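Endoglucanase (Ruminococcus champanellensis, PDB 6WQV) probably hydrolyses internal beta-1,4 links in cellulose and related plant polysaccharides such as xylan, as a broad-specificity endoglucanase of glycoside hydrolase family 5. Local coordinates at residues 25-30 against 72-77; 246-251 against 289-294; 322-327 against 336-341. All blocks are in the same frame, centred on the assembly; numbering follows the deposited sequence.

Contact 1: residues 25-30 against 72-77; sequences IGWNLG and NTVRVP
Trp27 and Arg75 lie on neighbouring parallel strands, whose short axes approach to 4.5 Å and cross at -27°. The ladder that defines the register alternates in the parallel manner: Trp27 N donates to Thr73 O, Trp27 O accepts from Arg75 N, and Leu29 N donates to Arg75 O at 3.0 Å. Both ends of the Arg75 backbone are thus tied to the strand of Trp27.

The Arg75 side chain runs extended beside Asn28, pointing the same way. Its CB passes 3.2 Å from Asn28 OD1, and CG and CD follow at similar separations, so the aliphatic chain wraps the amide oxygen before the guanidinium arrives. With CG anti to the backbone N (chi1 179°), the chain stays close to Asn28 along its length. At the tip, NH1 donates to Asn28 OD1 at 2.9 Å along a nearly straight N-H (168°). The oxygen lies in the guanidinium plane, while the amide plane stands almost perpendicular to it. NE forms a salt bridge with Glu160, NH2 reaches Asn163, and NH1 also meets Gln288; with acceptors on all three nitrogens, the guanidinium is probably held in one orientation beside the glycan site.

On the other face of the sheet, Val74 CG1 meets the edge of the Trp27 indole, 4.1 Å from CE3. A water donates to both Leu29 O and Pro77 O. Trp27 packs outward on helix 60-68 and gives NE1 to Asp322, whereas strands 318-322 and 113-117 flank the pair within the closed eight-stranded barrel.

Contact 2: residues 246-251 against 289-294; sequences YNFALN and FGALNK
The loop that follows barrel strand 284-289 in this TIM barrel meets the short helix 246-249 at the rim of the glycan pocket, to which Leu250 belongs. The backbone link is Leu292 N to Ala249 O, 2.9 Å, with the donor tilted 30° from the carbonyl plane. The same oxygen receives a CA-H...O contact from Ala291, whose CA lies 3.8 Å from that of Ala249, evidence of close backbone packing where both side chains are only methyls. Ala291 CB also rests 3.9 Å from Phe248 CE2, and Leu292 CD1 lies 3.4 Å from Leu250 O.

Lys294 crosses the gap with its chain extended beyond CG, which carries NZ to the helix end. There NZ donates to Asn251 O at 2.8 Å and to Phe248 O at 2.9 Å, the latter approached from above its carbonyl plane. Thr255 O is a further acceptor for the ammonium group. A water hydrogen-bonded to Phe248 O and Leu292 O sits over one face of the Phe248 ring. A methionine in place of Lys294 is likely to leave Phe248 O and Asn251 O without their ammonium donor, losing that one tie between the loop and the helix end.

Several carbonyl oxygens, each with partial negative charge, converge on one ammonium group, and this arrangement would probably favour the protonated lysine.

Contact 3: residues 322-327 against 336-341; sequences DNNAFD and LNRGTL. With BGC (beta-D-glucopyranose), chain E; EDO (1,2-ethanediol), chain I.
Leu336 N donates to Asp322 OD2 at 2.8 Å in an almost linear bond (176°), received on the syn lone pair of the carboxylate. The other oxygen, OD1, accepts from Asn324 N and closes an Asx turn, so the two oxygens fix the carboxylate's rotation between its own loop and strand 336-337. OD2 has a second donor from strand 26-29.

Asn324 supplies the next link: Arg338 N donates to its OD1 at 3.1 Å, again nearly straight. Its CG is anti to the backbone N (chi1 -166°), which extends the amide toward Arg338. The Arg338 side chain runs extended across this amide, and the guanidinium and amide planes are stacked 23° apart; Asn324 CB lies over one guanidinium face, 3.7 Å from NE. At the guanidinium edge, NH2 makes a weak bond to Asp322 O, while Thr32 and Gly30 O supply further acceptors. A water accepts a hydrogen bond from Arg338 NE at 2.8 Å and may donate to Leu336 O.

Outward, the Phe326 ring lies nearly parallel to the Asn337 amide. Its CZ touches Asn337 CB at 3.9 Å, and Leu336 O lies at the ring edge in plane, 3.4 Å from CZ. Beside it, a 1,2-ethanediol, probably from crystallisation, accepts hydrogen bonds from Phe326 N through O1 and from Asp327 N through O2.

Asn323 turns away from this packing. Its ND2 donates to Glu331 O, to the glucose O3 at 3.3 Å and weakly to O2, while its OD1 accepts from Ala325 N in a second Asx turn. Successive Asx turns thus shape the loop after barrel strand 318-322, on the side of the TIM barrel where the glycan-binding loops gather.

In the fold
From the N terminus, contact 1 comes first: strand 26-29 and strand 73-76 pair across an intervening stretch that holds helices 46-50 and 60-68. Contact 2 closes much later, joining the region after strand 236-241 to the loop after strand 284-289 across helix 263-278. Contact 3 follows, closing a short loop beyond strand 318-322. The three are in series, neither nesting nor crossing. In space, contacts 1 and 3 touch, since strand 318-322 flanks strand 26-29 where the barrel closes; Gly30 N lies 2.9 Å from Asp322 O. Contacts 2 and 3 meet through Asn293 ND2 and Phe326 O, whereas contacts 1 and 2 do not touch.

Contact 1: residues 25-30 against 72-77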
loop_
_atom_site.group_PDB
_atom_site.type_symbol
_atom_site.label_atom_id
_atom_site.label_comp_id
_atom_site.label_asym_id
_atom_site.label_seq_id
_atom_site.Cartn_x
_atom_site.Cartn_y
_atom_site.Cartn_z
ATOM N N ILE A 25 -7.215 -11.820 3.072
ATOM C CA ILE A 25 -6.986 -11.106 1.815
ATOM C C ILE A 25 -7.403 -9.666 2.067
ATOM O O ILE A 25 -8.293 -9.395 2.880
ATOM C CB ILE A 25 -7.758 -11.780 0.655
ATOM C CG1 ILE A 25 -7.446 -11.097 -0.682
ATOM C CG2 ILE A 25 -9.257 -11.782 0.948
ATOM C CD1 ILE A 25 -8.090 -11.776 -1.885
ATOM N N GLY A 26 -6.726 -8.720 1.405
ATOM C CA GLY A 26 -6.949 -7.312 1.647
ATOM C C GLY A 26 -7.449 -6.545 0.424
ATOM O O GLY A 26 -7.391 -7.027 -0.713
ATOM N N TRP A 27 -7.887 -5.313 0.683
ATOM C CA TRP A 27 -8.487 -4.420 -0.304
ATOM C C TRP A 27 -7.981 -3.010 -0.055
ATOM O O TRP A 27 -7.941 -2.552 1.097
ATOM C CB TRP A 27 -10.008 -4.476 -0.137
ATOM C CG TRP A 27 -10.875 -3.700 -1.074
ATOM C CD1 TRP A 27 -11.390 -4.135 -2.263
ATOM C CD2 TRP A 27 -11.396 -2.383 -0.863
ATOM N NE1 TRP A 27 -12.208 -3.162 -2.809
ATOM C CE2 TRP A 27 -12.215 -2.077 -1.975
ATOM C CE3 TRP A 27 -11.246 -1.424 0.147
ATOM C CZ2 TRP A 27 -12.872 -0.847 -2.100
ATOM C CZ3 TRP A 27 -11.912 -0.207 0.025
ATOM C CH2 TRP A 27 -12.715 0.065 -1.093
ATOM N N ASN A 28 -7.559 -2.342 -1.135
ATOM C CA ASN A 28 -7.100 -0.956 -1.075
ATOM C C ASN A 28 -8.256 -0.014 -1.393
ATOM O O ASN A 28 -8.949 -0.197 -2.399
ATOM C CB ASN A 28 -6.031 -0.657 -2.140
ATOM C CG ASN A 28 -4.633 -1.097 -1.759
ATOM O OD1 ASN A 28 -3.899 -0.379 -1.079
ATOM N ND2 ASN A 28 -4.244 -2.263 -2.237
ATOM N N LEU A 29 -8.401 1.033 -0.575
ATOM C CA LEU A 29 -9.281 2.174 -0.864
ATOM C C LEU A 29 -8.557 3.131 -1.816
ATOM O O LEU A 29 -8.077 4.206 -1.438
ATOM C CB LEU A 29 -9.644 2.868 0.441
ATOM C CG LEU A 29 -10.654 4.016 0.387
ATOM C CD1 LEU A 29 -12.058 3.516 0.084
ATOM C CD2 LEU A 29 -10.656 4.816 1.670
ATOM N N GLY A 30 -8.468 2.714 -3.073
ATOM C CA GLY A 30 -7.628 3.420 -4.023
ATOM C C GLY A 30 -8.261 4.658 -4.631
ATOM O O GLY A 30 -9.484 4.798 -4.737
ATOM N N ASN A 72 -10.532 -9.157 5.036
ATOM C CA ASN A 72 -10.424 -8.797 6.447
ATOM C C ASN A 72 -9.405 -7.692 6.722
ATOM O O ASN A 72 -9.136 -7.385 7.891
ATOM C CB ASN A 72 -10.192 -10.028 7.332
ATOM C CG ASN A 72 -8.744 -10.434 7.440
ATOM O OD1 ASN A 72 -7.896 -10.023 6.649
ATOM N ND2 ASN A 72 -8.454 -11.275 8.421
ATOM N N THR A 73 -8.874 -7.056 5.675
ATOM C CA THR A 73 -7.819 -6.052 5.774
ATOM C C THR A 73 -8.096 -4.980 4.733
ATOM O O THR A 73 -8.452 -5.297 3.593
ATOM C CB THR A 73 -6.462 -6.713 5.490
ATOM O OG1 THR A 73 -6.176 -7.682 6.500
ATOM C CG2 THR A 73 -5.333 -5.704 5.459
ATOM N N VAL A 74 -7.948 -3.721 5.129
ATOM C CA VAL A 74 -8.071 -2.590 4.215
ATOM C C VAL A 74 -6.802 -1.755 4.304
ATOM O O VAL A 74 -6.401 -1.327 5.394
ATOM C CB VAL A 74 -9.308 -1.725 4.503
ATOM C CG1 VAL A 74 -9.310 -0.479 3.628
ATOM C CG2 VAL A 74 -10.569 -2.543 4.290
ATOM N N ARG A 75 -6.155 -1.553 3.160
ATOM C CA ARG A 75 -5.069 -0.592 3.050
ATOM C C ARG A 75 -5.676 0.750 2.669
ATOM O O ARG A 75 -6.464 0.838 1.714
ATOM C CB ARG A 75 -4.048 -1.042 2.012
ATOM C CG ARG A 75 -2.870 -0.064 1.816
ATOM C CD ARG A 75 -1.746 -0.820 1.187
ATOM N NE ARG A 75 -0.503 -0.123 0.844
ATOM C CZ ARG A 75 -0.260 0.456 -0.324
ATOM N NH1 ARG A 75 -1.184 0.514 -1.268
ATOM N NH2 ARG A 75 0.942 0.985 -0.541
ATOM N N VAL A 76 -5.359 1.772 3.458
ATOM C CA VAL A 76 -5.858 3.132 3.272
ATOM C C VAL A 76 -4.698 3.992 2.778
ATOM O O VAL A 76 -3.968 4.580 3.600
ATOM C CB VAL A 76 -6.475 3.687 4.563
ATOM C CG1 VAL A 76 -6.983 5.104 4.360
ATOM C CG2 VAL A 76 -7.608 2.792 5.035
ATOM N N PRO A 77 -4.481 4.080 1.469
ATOM C CA PRO A 77 -3.417 4.961 0.961
ATOM C C PRO A 77 -3.807 6.412 1.173
ATOM O O PRO A 77 -4.933 6.818 0.870
ATOM C CB PRO A 77 -3.341 4.610 -0.526
ATOM C CG PRO A 77 -4.719 4.130 -0.876
ATOM C CD PRO A 77 -5.236 3.441 0.374
HETATM O O HOH W 1 -7.652 6.219 0.466
#

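Contact 2: residues 246-251 against 289-294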
loop_
_atom_site.group_PDB
_atom_site.type_symbol
_atom_site.label_atom_id
_atom_site.label_comp_id
_atom_site.label_asym_id
_atom_site.label_seq_id
_atom_site.Cartn_x
_atom_site.Cartn_y
_atom_site.Cartn_z
ATOM N N TYR A 246 2.950 -8.117 -16.283
ATOM C CA TYR A 246 2.747 -6.690 -16.530
ATOM C C TYR A 246 1.831 -6.426 -17.721
ATOM O O TYR A 246 0.894 -5.623 -17.631
ATOM C CB TYR A 246 4.098 -5.991 -16.731
ATOM C CG TYR A 246 3.952 -4.574 -17.249
ATOM C CD1 TYR A 246 3.546 -3.554 -16.406
ATOM C CD2 TYR A 246 4.203 -4.263 -18.580
ATOM C CE1 TYR A 246 3.394 -2.259 -16.865
ATOM C CE2 TYR A 246 4.053 -2.964 -19.053
ATOM C CZ TYR A 246 3.647 -1.966 -18.190
ATOM O OH TYR A 246 3.490 -0.672 -18.631
ATOM N N ASN A 247 2.107 -7.045 -18.867
ATOM C CA ASN A 247 1.352 -6.686 -20.064
ATOM C C ASN A 247 -0.138 -6.946 -19.885
ATOM O O ASN A 247 -0.974 -6.143 -20.316
ATOM C CB ASN A 247 1.899 -7.420 -21.285
ATOM C CG ASN A 247 3.172 -6.793 -21.804
ATOM O OD1 ASN A 247 3.366 -5.582 -21.694
ATOM N ND2 ASN A 247 4.057 -7.612 -22.357
ATOM N N PHE A 248 -0.486 -8.062 -19.241
ATOM C CA PHE A 248 -1.885 -8.408 -19.008
ATOM C C PHE A 248 -2.497 -7.530 -17.926
ATOM O O PHE A 248 -3.608 -7.004 -18.088
ATOM C CB PHE A 248 -1.951 -9.878 -18.579
ATOM C CG PHE A 248 -3.324 -10.340 -18.159
ATOM C CD1 PHE A 248 -4.284 -10.621 -19.112
ATOM C CD2 PHE A 248 -3.650 -10.505 -16.818
ATOM C CE1 PHE A 248 -5.542 -11.045 -18.751
ATOM C CE2 PHE A 248 -4.918 -10.933 -16.453
ATOM C CZ PHE A 248 -5.855 -11.208 -17.418
ATOM N N ALA A 249 -1.786 -7.352 -16.821
ATOM C CA ALA A 249 -2.382 -6.851 -15.590
ATOM C C ALA A 249 -2.361 -5.333 -15.478
ATOM O O ALA A 249 -3.277 -4.750 -14.883
ATOM C CB ALA A 249 -1.641 -7.443 -14.386
ATOM N N LEU A 250 -1.315 -4.679 -15.988
ATOM C CA LEU A 250 -1.104 -3.256 -15.736
ATOM C C LEU A 250 -0.931 -2.411 -16.990
ATOM O O LEU A 250 -1.187 -1.203 -16.928
ATOM C CB LEU A 250 0.119 -3.053 -14.827
ATOM C CG LEU A 250 0.449 -1.632 -14.366
ATOM C CD1 LEU A 250 -0.743 -0.963 -13.692
ATOM C CD2 LEU A 250 1.661 -1.649 -13.421
ATOM N N ASN A 251 -0.527 -2.992 -18.117
ATOM C CA ASN A 251 -0.331 -2.246 -19.357
ATOM C C ASN A 251 -1.680 -2.029 -20.025
ATOM O O ASN A 251 -2.308 -2.984 -20.496
ATOM C CB ASN A 251 0.592 -3.044 -20.272
ATOM C CG ASN A 251 0.983 -2.283 -21.531
ATOM O OD1 ASN A 251 0.465 -1.202 -21.810
ATOM N ND2 ASN A 251 1.899 -2.858 -22.299
ATOM N N PHE A 289 -1.902 -5.523 -5.827
ATOM C CA PHE A 289 -1.918 -6.274 -7.080
ATOM C C PHE A 289 -3.292 -6.026 -7.705
ATOM O O PHE A 289 -4.218 -5.532 -7.049
ATOM C CB PHE A 289 -1.644 -7.783 -6.868
ATOM C CG PHE A 289 -2.850 -8.551 -6.434
ATOM C CD1 PHE A 289 -3.384 -8.341 -5.181
ATOM C CD2 PHE A 289 -3.481 -9.455 -7.281
ATOM C CE1 PHE A 289 -4.511 -9.006 -4.780
ATOM C CE2 PHE A 289 -4.615 -10.128 -6.875
ATOM C CZ PHE A 289 -5.126 -9.902 -5.626
ATOM N N GLY A 290 -3.422 -6.388 -8.972
ATOM C CA GLY A 290 -4.687 -6.265 -9.679
ATOM C C GLY A 290 -4.445 -6.536 -11.141
ATOM O O GLY A 290 -3.306 -6.667 -11.591
ATOM N N ALA A 291 -5.543 -6.656 -11.881
ATOM C CA ALA A 291 -5.495 -6.799 -13.333
ATOM C C ALA A 291 -6.573 -5.896 -13.915
ATOM O O ALA A 291 -7.734 -5.971 -13.505
ATOM C CB ALA A 291 -5.721 -8.247 -13.785
ATOM N N LEU A 292 -6.177 -5.042 -14.851
ATOM C CA LEU A 292 -7.097 -4.090 -15.456
ATOM C C LEU A 292 -8.287 -4.792 -16.085
ATOM O O LEU A 292 -8.157 -5.865 -16.681
ATOM C CB LEU A 292 -6.385 -3.371 -16.594
ATOM C CG LEU A 292 -5.213 -2.461 -16.256
ATOM C CD1 LEU A 292 -4.336 -2.273 -17.486
ATOM C CD2 LEU A 292 -5.704 -1.124 -15.778
ATOM N N ASN A 293 -9.449 -4.137 -16.025
ATOM C CA ASN A 293 -10.584 -4.611 -16.800
ATOM C C ASN A 293 -10.327 -4.362 -18.280
ATOM O O ASN A 293 -10.228 -3.208 -18.713
ATOM C CB ASN A 293 -11.879 -3.901 -16.423
ATOM C CG ASN A 293 -13.013 -4.264 -17.370
ATOM O OD1 ASN A 293 -13.108 -5.406 -17.823
ATOM N ND2 ASN A 293 -13.854 -3.296 -17.695
ATOM N N LYS A 294 -10.235 -5.442 -19.059
ATOM C CA LYS A 294 -10.092 -5.379 -20.508
ATOM C C LYS A 294 -11.224 -6.150 -21.175
ATOM O O LYS A 294 -11.067 -6.688 -22.277
ATOM C CB LYS A 294 -8.724 -5.905 -20.945
ATOM C CG LYS A 294 -7.569 -5.006 -20.513
ATOM C CD LYS A 294 -6.222 -5.654 -20.792
ATOM C CE LYS A 294 -5.075 -4.717 -20.447
ATOM N NZ LYS A 294 -3.763 -5.421 -20.464
HETATM O O HOH W 2 -6.532 -7.751 -17.763
#

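Contact 3: residues 322-327 against 336-341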
loop_
_atom_site.group_PDB
_atom_site.type_symbol
_atom_site.label_atom_id
_atom_site.label_comp_id
_atom_site.label_asym_id
_atom_site.label_seq_id
_atom_site.Cartn_x
_atom_site.Cartn_y
_atom_site.Cartn_z
ATOM N N ASP A 322 -8.163 -1.325 -5.589
ATOM C CA ASP A 322 -9.508 -1.001 -6.082
ATOM C C ASP A 322 -9.638 0.515 -6.215
ATOM O O ASP A 322 -9.811 1.227 -5.217
ATOM C CB ASP A 322 -10.591 -1.557 -5.154
ATOM C CG ASP A 322 -11.960 -1.557 -5.796
ATOM O OD1 ASP A 322 -12.197 -0.700 -6.668
ATOM O OD2 ASP A 322 -12.797 -2.402 -5.409
ATOM N N ASN A 323 -9.584 1.013 -7.450
ATOM C CA ASN A 323 -9.720 2.438 -7.699
ATOM C C ASN A 323 -11.109 2.834 -8.181
ATOM O O ASN A 323 -11.288 3.950 -8.675
ATOM C CB ASN A 323 -8.653 2.943 -8.677
ATOM C CG ASN A 323 -8.823 2.396 -10.073
ATOM O OD1 ASN A 323 -9.697 1.560 -10.340
ATOM N ND2 ASN A 323 -7.988 2.872 -10.990
ATOM N N ASN A 324 -12.099 1.946 -8.051
ATOM C CA ASN A 324 -13.496 2.287 -8.316
ATOM C C ASN A 324 -13.730 2.708 -9.771
ATOM O O ASN A 324 -14.667 3.444 -10.060
ATOM C CB ASN A 324 -13.994 3.368 -7.345
ATOM C CG ASN A 324 -15.501 3.515 -7.341
ATOM O OD1 ASN A 324 -16.223 2.526 -7.302
ATOM N ND2 ASN A 324 -15.976 4.754 -7.375
ATOM N N ALA A 325 -12.898 2.229 -10.701
ATOM C CA ALA A 325 -12.989 2.598 -12.112
ATOM C C ALA A 325 -13.214 1.338 -12.942
ATOM O O ALA A 325 -12.466 0.367 -12.818
ATOM C CB ALA A 325 -11.707 3.312 -12.558
ATOM N N PHE A 326 -14.242 1.367 -13.791
ATOM C CA PHE A 326 -14.712 0.184 -14.514
ATOM C C PHE A 326 -14.558 0.298 -16.019
ATOM O O PHE A 326 -13.943 -0.579 -16.636
ATOM C CB PHE A 326 -16.171 -0.139 -14.088
ATOM C CG PHE A 326 -16.275 -0.363 -12.618
ATOM C CD1 PHE A 326 -15.967 -1.594 -12.080
ATOM C CD2 PHE A 326 -16.561 0.689 -11.763
ATOM C CE1 PHE A 326 -15.976 -1.789 -10.711
ATOM C CE2 PHE A 326 -16.573 0.501 -10.396
ATOM C CZ PHE A 326 -16.269 -0.742 -9.872
ATOM N N ASP A 327 -15.077 1.357 -16.628
ATOM C CA ASP A 327 -15.073 1.484 -18.080
ATOM C C ASP A 327 -14.568 2.858 -18.505
ATOM O O ASP A 327 -14.997 3.394 -19.529
ATOM C CB ASP A 327 -16.461 1.183 -18.644
ATOM C CG ASP A 327 -16.939 -0.222 -18.284
ATOM O OD1 ASP A 327 -16.306 -1.205 -18.726
ATOM O OD2 ASP A 327 -17.939 -0.337 -17.544
ATOM N N LEU A 336 -15.333 -3.248 -6.316
ATOM C CA LEU A 336 -16.561 -2.777 -5.682
ATOM C C LEU A 336 -17.011 -1.502 -6.379
ATOM O O LEU A 336 -16.260 -0.523 -6.444
ATOM C CB LEU A 336 -16.316 -2.457 -4.205
ATOM C CG LEU A 336 -17.495 -1.834 -3.440
ATOM C CD1 LEU A 336 -18.677 -2.788 -3.425
ATOM C CD2 LEU A 336 -17.058 -1.468 -2.026
ATOM N N ASN A 337 -18.239 -1.497 -6.889
ATOM C CA ASN A 337 -18.840 -0.265 -7.380
ATOM C C ASN A 337 -19.383 0.458 -6.153
ATOM O O ASN A 337 -20.403 0.064 -5.581
ATOM C CB ASN A 337 -19.913 -0.567 -8.417
ATOM C CG ASN A 337 -20.475 0.677 -9.047
ATOM O OD1 ASN A 337 -20.582 1.725 -8.409
ATOM N ND2 ASN A 337 -20.848 0.576 -10.316
ATOM N N ARG A 338 -18.689 1.515 -5.721
ATOM C CA ARG A 338 -18.982 2.109 -4.422
ATOM C C ARG A 338 -20.332 2.815 -4.402
ATOM O O ARG A 338 -21.002 2.839 -3.363
ATOM C CB ARG A 338 -17.858 3.072 -4.022
ATOM C CG ARG A 338 -16.521 2.390 -3.763
ATOM C CD ARG A 338 -15.466 3.375 -3.331
ATOM N NE ARG A 338 -14.137 2.880 -3.665
ATOM C CZ ARG A 338 -13.029 3.598 -3.544
ATOM N NH1 ARG A 338 -13.081 4.829 -3.077
ATOM N NH2 ARG A 338 -11.869 3.072 -3.903
ATOM N N GLY A 339 -20.751 3.398 -5.526
ATOM C CA GLY A 339 -22.009 4.121 -5.551
ATOM C C GLY A 339 -23.232 3.233 -5.537
ATOM O O GLY A 339 -24.276 3.635 -5.027
ATOM N N THR A 340 -23.120 2.026 -6.086
ATOM C CA THR A 340 -24.239 1.087 -6.116
ATOM C C THR A 340 -24.119 0.002 -5.055
ATOM O O THR A 340 -25.089 -0.738 -4.835
ATOM C CB THR A 340 -24.312 0.436 -7.501
ATOM O OG1 THR A 340 -23.074 -0.221 -7.776
ATOM C CG2 THR A 340 -24.562 1.493 -8.557
ATOM N N LEU A 341 -22.977 -0.062 -4.373
ATOM C CA LEU A 341 -22.635 -1.110 -3.408
ATOM C C LEU A 341 -22.833 -2.496 -4.007
ATOM O O LEU A 341 -23.499 -3.364 -3.437
ATOM C CB LEU A 341 -23.393 -0.952 -2.091
ATOM C CG LEU A 341 -22.949 0.157 -1.134
ATOM C CD1 LEU A 341 -23.794 0.071 0.134
ATOM C CD2 LEU A 341 -21.477 0.071 -0.815
HETATM C C2 BGC E . -4.343 4.336 -10.280
HETATM C C3 BGC E . -4.575 5.354 -11.349
HETATM C C4 BGC E . -4.049 6.715 -10.971
HETATM C C5 BGC E . -2.590 6.651 -10.578
HETATM C C6 BGC E . -2.014 7.920 -10.033
HETATM C C1 BGC E . -2.874 4.265 -9.886
HETATM O O2 BGC E . -4.784 3.028 -10.720
HETATM O O3 BGC E . -6.021 5.434 -11.613
HETATM O O4 BGC E . -4.106 7.616 -12.139
HETATM O O5 BGC E . -2.414 5.632 -9.506
HETATM O O6 BGC E . -0.596 7.784 -9.892
HETATM C C1 EDO I . -17.104 4.310 -14.238
HETATM O O1 EDO I . -15.929 3.660 -13.748
HETATM C C2 EDO I . -17.689 3.486 -15.379
HETATM O O2 EDO I . -16.709 3.418 -16.420
HETATM O O HOH W 3 -14.117 0.626 -5.309
HETATM O O HOH W 4 -19.089 5.260 -7.419
#